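Local structure of inositol monophosphatase family protein (Staphylococcus aureus subsp. aureus MSSA476, 4I3Y) at residues Q168-A181 and V257-R271. The protein probably hydrolyses inositol monophosphates to inositol and phosphate in a magnesium-dependent reaction that lithium inhibits. Numbering follows the deposited sequence.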
loop_
_atom_site.group_PDB
_atom_site.type_symbol
_atom_site.label_atom_id
_atom_site.label_comp_id
_atom_site.label_asym_id
_atom_site.label_seq_id
_atom_site.Cartn_x
_atom_site.Cartn_y
_atom_site.Cartn_z
ATOM N N GLN A 168 8.578 -13.015 3.721
ATOM C CA GLN A 168 9.607 -13.230 4.767
ATOM C C GLN A 168 9.388 -14.547 5.437
ATOM O O GLN A 168 10.193 -14.979 6.227
ATOM C CB GLN A 168 9.570 -12.170 5.864
ATOM C CG GLN A 168 9.548 -10.758 5.353
ATOM C CD GLN A 168 9.650 -9.731 6.458
ATOM O OE1 GLN A 168 8.952 -8.730 6.455
ATOM N NE2 GLN A 168 10.495 -9.998 7.413
ATOM N N VAL A 169 8.302 -15.200 5.073
ATOM C CA VAL A 169 7.819 -16.314 5.795
ATOM C C VAL A 169 7.823 -17.571 4.918
ATOM O O VAL A 169 7.340 -18.608 5.322
ATOM C CB VAL A 169 6.419 -15.889 6.377
ATOM C CG1 VAL A 169 5.292 -16.806 5.955
ATOM C CG2 VAL A 169 6.533 -15.672 7.875
ATOM N N MET A 170 8.392 -17.465 3.721
ATOM C CA MET A 170 8.347 -18.498 2.750
ATOM C C MET A 170 9.751 -18.836 2.279
ATOM O O MET A 170 10.685 -18.024 2.362
ATOM C CB MET A 170 7.580 -18.055 1.510
ATOM C CG MET A 170 6.077 -18.191 1.516
ATOM S SD MET A 170 5.589 -17.664 -0.170
ATOM C CE MET A 170 3.868 -17.423 0.213
ATOM N N ASN A 171 9.866 -20.036 1.723
ATOM C CA ASN A 171 11.105 -20.450 1.107
ATOM C C ASN A 171 11.389 -19.501 -0.061
ATOM O O ASN A 171 10.491 -19.202 -0.893
ATOM C CB ASN A 171 10.862 -21.871 0.597
ATOM C CG ASN A 171 11.569 -22.164 -0.688
ATOM O OD1 ASN A 171 12.766 -21.935 -0.839
ATOM N ND2 ASN A 171 10.825 -22.726 -1.630
ATOM N N LEU A 172 12.637 -19.033 -0.162
ATOM C CA LEU A 172 12.982 -18.054 -1.182
ATOM C C LEU A 172 12.810 -18.507 -2.638
ATOM O O LEU A 172 12.560 -17.660 -3.505
ATOM C CB LEU A 172 14.396 -17.561 -0.997
ATOM C CG LEU A 172 14.681 -16.456 0.037
ATOM C CD1 LEU A 172 13.447 -15.793 0.593
ATOM C CD2 LEU A 172 15.629 -16.904 1.131
ATOM N N ASP A 173 12.929 -19.813 -2.911
ATOM C CA ASP A 173 12.796 -20.307 -4.271
ATOM C C ASP A 173 11.374 -20.109 -4.643
ATOM O O ASP A 173 11.084 -19.708 -5.743
ATOM C CB ASP A 173 13.042 -21.809 -4.378
ATOM C CG ASP A 173 14.412 -22.138 -4.824
ATOM O OD1 ASP A 173 15.359 -21.370 -4.533
ATOM O OD2 ASP A 173 14.538 -23.200 -5.463
ATOM N N THR A 174 10.480 -20.432 -3.722
ATOM C CA THR A 174 9.065 -20.228 -4.041
ATOM C C THR A 174 8.652 -18.770 -4.106
ATOM O O THR A 174 7.921 -18.372 -5.002
ATOM C CB THR A 174 8.055 -21.229 -3.381
ATOM O OG1 THR A 174 6.787 -20.612 -3.132
ATOM C CG2 THR A 174 8.555 -21.972 -2.207
ATOM N N VAL A 175 9.256 -17.943 -3.266
ATOM C CA VAL A 175 9.102 -16.492 -3.469
ATOM C C VAL A 175 9.549 -16.061 -4.888
ATOM O O VAL A 175 8.847 -15.345 -5.615
ATOM C CB VAL A 175 9.900 -15.709 -2.406
ATOM C CG1 VAL A 175 9.840 -14.211 -2.738
ATOM C CG2 VAL A 175 9.317 -15.966 -1.008
ATOM N N GLN A 176 10.732 -16.506 -5.290
ATOM C CA GLN A 176 11.221 -16.213 -6.653
ATOM C C GLN A 176 10.231 -16.706 -7.738
ATOM O O GLN A 176 9.904 -15.970 -8.708
ATOM C CB GLN A 176 12.654 -16.737 -6.829
ATOM C CG GLN A 176 13.365 -16.277 -8.132
ATOM C CD GLN A 176 13.579 -14.773 -8.230
ATOM O OE1 GLN A 176 12.934 -14.106 -9.035
ATOM N NE2 GLN A 176 14.465 -14.235 -7.434
ATOM N N ASP A 177 9.673 -17.902 -7.565
ATOM C CA ASP A 177 8.776 -18.429 -8.583
ATOM C C ASP A 177 7.508 -17.597 -8.690
ATOM O O ASP A 177 6.975 -17.426 -9.811
ATOM C CB ASP A 177 8.436 -19.907 -8.397
ATOM C CG ASP A 177 9.663 -20.807 -8.528
ATOM O OD1 ASP A 177 10.628 -20.389 -9.219
ATOM O OD2 ASP A 177 9.658 -21.920 -7.906
ATOM N N LEU A 178 7.034 -17.080 -7.552
ATOM C CA LEU A 178 5.823 -16.235 -7.536
ATOM C C LEU A 178 6.123 -14.884 -8.211
ATOM O O LEU A 178 5.308 -14.383 -9.009
ATOM C CB LEU A 178 5.354 -16.044 -6.081
ATOM C CG LEU A 178 4.808 -17.293 -5.355
ATOM C CD1 LEU A 178 4.704 -17.074 -3.848
ATOM C CD2 LEU A 178 3.438 -17.605 -5.909
ATOM N N PHE A 179 7.251 -14.260 -7.857
ATOM C CA PHE A 179 7.794 -13.086 -8.612
ATOM C C PHE A 179 7.826 -13.295 -10.143
ATOM O O PHE A 179 7.270 -12.503 -10.912
ATOM C CB PHE A 179 9.225 -12.776 -8.156
ATOM C CG PHE A 179 9.353 -12.159 -6.736
ATOM C CD1 PHE A 179 8.268 -11.724 -6.024
ATOM C CD2 PHE A 179 10.621 -11.990 -6.179
ATOM C CE1 PHE A 179 8.403 -11.180 -4.752
ATOM C CE2 PHE A 179 10.795 -11.428 -4.931
ATOM C CZ PHE A 179 9.663 -11.005 -4.193
ATOM N N ASP A 180 8.518 -14.337 -10.613
ATOM C CA ASP A 180 8.636 -14.582 -12.068
ATOM C C ASP A 180 7.297 -14.798 -12.794
ATOM O O ASP A 180 7.151 -14.365 -13.924
ATOM C CB ASP A 180 9.530 -15.798 -12.382
ATOM C CG ASP A 180 10.943 -15.662 -11.828
ATOM O OD1 ASP A 180 11.382 -14.521 -11.562
ATOM O OD2 ASP A 180 11.605 -16.716 -11.624
ATOM N N ALA A 181 6.345 -15.485 -12.169
ATOM C CA ALA A 181 5.099 -15.824 -12.846
ATOM C C ALA A 181 4.020 -14.735 -12.786
ATOM O O ALA A 181 3.045 -14.844 -13.486
ATOM C CB ALA A 181 4.538 -17.102 -12.286
ATOM N N VAL A 257 -1.325 -20.196 -9.064
ATOM C CA VAL A 257 -0.649 -19.788 -7.828
ATOM C C VAL A 257 -0.475 -20.970 -6.909
ATOM O O VAL A 257 0.549 -21.108 -6.258
ATOM C CB VAL A 257 -1.436 -18.676 -7.077
ATOM C CG1 VAL A 257 -0.746 -18.384 -5.754
ATOM C CG2 VAL A 257 -1.492 -17.389 -7.938
ATOM N N LEU A 258 -1.518 -21.816 -6.812
ATOM C CA LEU A 258 -1.448 -22.972 -5.907
ATOM C C LEU A 258 -0.410 -23.974 -6.388
ATOM O O LEU A 258 0.287 -24.639 -5.573
ATOM C CB LEU A 258 -2.796 -23.728 -5.826
ATOM C CG LEU A 258 -3.903 -23.108 -4.978
ATOM C CD1 LEU A 258 -5.043 -24.131 -4.756
ATOM C CD2 LEU A 258 -3.344 -22.692 -3.634
ATOM N N LYS A 259 -0.323 -24.129 -7.698
ATOM C CA LYS A 259 0.644 -25.084 -8.217
ATOM C C LYS A 259 2.093 -24.572 -7.978
ATOM O O LYS A 259 2.950 -25.337 -7.545
ATOM C CB LYS A 259 0.319 -25.499 -9.653
ATOM C CG LYS A 259 0.967 -24.626 -10.690
ATOM C CD LYS A 259 1.681 -25.455 -11.779
ATOM C CE LYS A 259 1.699 -24.672 -13.113
ATOM N NZ LYS A 259 2.196 -23.280 -12.897
ATOM N N ILE A 260 2.350 -23.281 -8.188
ATOM C CA ILE A 260 3.656 -22.681 -7.759
ATOM C C ILE A 260 3.967 -22.896 -6.261
ATOM O O ILE A 260 5.088 -23.223 -5.873
ATOM C CB ILE A 260 3.751 -21.181 -8.077
ATOM C CG1 ILE A 260 3.771 -20.958 -9.571
ATOM C CG2 ILE A 260 5.043 -20.578 -7.550
ATOM C CD1 ILE A 260 3.464 -19.510 -9.956
ATOM N N LEU A 261 2.995 -22.649 -5.388
ATOM C CA LEU A 261 3.242 -22.788 -3.959
ATOM C C LEU A 261 3.611 -24.233 -3.590
ATOM O O LEU A 261 4.329 -24.462 -2.614
ATOM C CB LEU A 261 1.969 -22.392 -3.146
ATOM C CG LEU A 261 1.691 -20.896 -2.970
ATOM C CD1 LEU A 261 0.247 -20.687 -2.497
ATOM C CD2 LEU A 261 2.699 -20.217 -2.055
ATOM N N ASN A 262 3.017 -25.197 -4.273
ATOM C CA ASN A 262 3.125 -26.571 -3.862
ATOM C C ASN A 262 4.281 -27.320 -4.620
ATOM O O ASN A 262 4.640 -28.444 -4.243
ATOM C CB ASN A 262 1.769 -27.278 -4.020
ATOM C CG ASN A 262 0.726 -26.774 -3.019
ATOM O OD1 ASN A 262 0.995 -26.683 -1.808
ATOM N ND2 ASN A 262 -0.472 -26.455 -3.506
ATOM N N ALA A 263 4.839 -26.689 -5.665
ATOM C CA ALA A 263 5.942 -27.253 -6.474
ATOM C C ALA A 263 7.145 -27.502 -5.631
ATOM O O ALA A 263 7.320 -26.856 -4.586
ATOM C CB ALA A 263 6.313 -26.300 -7.625
ATOM N N ASN A 264 8.012 -28.411 -6.097
ATOM C CA ASN A 264 9.347 -28.605 -5.516
ATOM C C ASN A 264 9.372 -28.902 -4.000
ATOM O O ASN A 264 10.278 -28.498 -3.324
ATOM C CB ASN A 264 10.253 -27.395 -5.820
ATOM C CG ASN A 264 10.303 -27.058 -7.301
ATOM O OD1 ASN A 264 10.374 -27.954 -8.157
ATOM N ND2 ASN A 264 10.236 -25.759 -7.612
ATOM N N GLY A 265 8.373 -29.594 -3.460
ATOM C CA GLY A 265 8.386 -29.812 -2.017
ATOM C C GLY A 265 7.579 -28.769 -1.239
ATOM O O GLY A 265 7.487 -28.864 -0.019
ATOM N N GLY A 266 7.002 -27.780 -1.940
ATOM C CA GLY A 266 6.191 -26.719 -1.288
ATOM C C GLY A 266 6.879 -25.451 -0.779
ATOM O O GLY A 266 7.994 -25.138 -1.184
ATOM N N TYR A 267 6.224 -24.681 0.101
ATOM C CA TYR A 267 6.600 -23.272 0.194
ATOM C C TYR A 267 7.279 -22.957 1.509
ATOM O O TYR A 267 7.666 -21.829 1.749
ATOM C CB TYR A 267 5.361 -22.382 -0.006
ATOM C CG TYR A 267 4.318 -22.706 1.007
ATOM C CD1 TYR A 267 4.406 -22.178 2.322
ATOM C CD2 TYR A 267 3.258 -23.590 0.699
ATOM C CE1 TYR A 267 3.460 -22.495 3.290
ATOM C CE2 TYR A 267 2.305 -23.898 1.660
ATOM C CZ TYR A 267 2.413 -23.320 2.932
ATOM O OH TYR A 267 1.490 -23.621 3.856
ATOM N N GLN A 268 7.395 -23.962 2.373
ATOM C CA GLN A 268 8.026 -23.778 3.684
ATOM C C GLN A 268 9.538 -23.588 3.508
ATOM O O GLN A 268 10.160 -24.050 2.517
ATOM C CB GLN A 268 7.736 -25.001 4.595
ATOM C CG GLN A 268 6.251 -25.336 4.825
ATOM C CD GLN A 268 5.607 -24.362 5.792
ATOM O OE1 GLN A 268 6.310 -23.620 6.479
ATOM N NE2 GLN A 268 4.269 -24.332 5.839
ATOM N N LYS A 269 10.158 -22.927 4.464
ATOM C CA LYS A 269 11.621 -22.675 4.392
ATOM C C LYS A 269 12.412 -24.023 4.424
ATOM O O LYS A 269 13.386 -24.255 3.669
ATOM C CB LYS A 269 11.991 -21.744 5.546
ATOM C CG LYS A 269 11.424 -20.328 5.429
ATOM C CD LYS A 269 12.466 -19.354 4.865
ATOM C CE LYS A 269 12.291 -17.890 5.302
ATOM N NZ LYS A 269 11.976 -17.763 6.750
ATOM N N TYR A 270 11.923 -24.946 5.250
ATOM C CA TYR A 270 12.424 -26.304 5.263
ATOM C C TYR A 270 11.452 -27.207 4.499
ATOM O O TYR A 270 10.309 -27.422 4.910
ATOM C CB TYR A 270 12.566 -26.802 6.690
ATOM C CG TYR A 270 13.612 -26.113 7.505
ATOM C CD1 TYR A 270 14.832 -25.685 6.933
ATOM C CD2 TYR A 270 13.404 -25.910 8.880
ATOM C CE1 TYR A 270 15.809 -25.061 7.740
ATOM C CE2 TYR A 270 14.373 -25.299 9.681
ATOM C CZ TYR A 270 15.565 -24.891 9.128
ATOM O OH TYR A 270 16.493 -24.253 9.959
ATOM N N ARG A 271 11.947 -27.757 3.408
ATOM C CA ARG A 271 11.116 -28.508 2.490
ATOM C C ARG A 271 11.885 -29.788 2.199
ATOM O O ARG A 271 11.248 -30.793 1.916
ATOM C CB ARG A 271 10.832 -27.682 1.198
ATOM C CG ARG A 271 11.769 -28.094 0.062
ATOM C CD ARG A 271 12.313 -26.962 -0.787
ATOM N NE ARG A 271 11.253 -26.208 -1.427
ATOM C CZ ARG A 271 11.375 -25.533 -2.579
ATOM N NH1 ARG A 271 12.496 -25.514 -3.292
ATOM N NH2 ARG A 271 10.335 -24.870 -3.041
#
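Ile260 lies against the flank of helix 172-181 and illustrates how a branched side chain can fill much of the seam between two helices that run nearly antiparallel, here 154° apart with axes 9.4 Å from each other at closest approach. Its two branches part along the partner helix. CG2, anti to the backbone N, meets Asp177 CB at 3.6 Å and also touches Leu178 CD2, whereas CG1 turns the other way and carries CD1 to within 3.5 Å of Ala181 CB. The other methyl of Leu178, CD1, touches Leu261 CD2, which in turn receives the CE of Met170 at 3.8 Å, the two side chains crossing at about a right angle.

Around the start of helix 172-181 the contact turns more polar and involves the backbone. Asn171 N gives an almost straight hydrogen bond (179° at the hydrogen) to Tyr267 O, 2.8 Å away, and so ties this helix to the C-terminal tail. Asn171 is also its N-cap, OD1 accepting from Asp173 N above the carbonyl plane. Lys269, bent at chi2 (-98°), lays CD 3.3 Å from Met170 O and ends in a weak hydrogen bond from NZ to Gln168 O. The guanidinium of Arg271 folds back on its own segment, where NH2 donates to Gly266 O in the guanidinium plane at 3.0 Å, while a long salt bridge leads to Asp173. Thr174 OG1, buried close by, has no polar partner.

This is helix-on-helix packing at the periphery of the layered alpha/beta fold, with Val169 about 14 Å from the nearest magnesium ion. Met170, Val257 and Leu261 rest on Ile207 of strand 205-208, so helix 254-262 and the loop before helix 172-181 lie on the five-stranded mixed sheet; Leu172 packs on Gln176 of the second subunit.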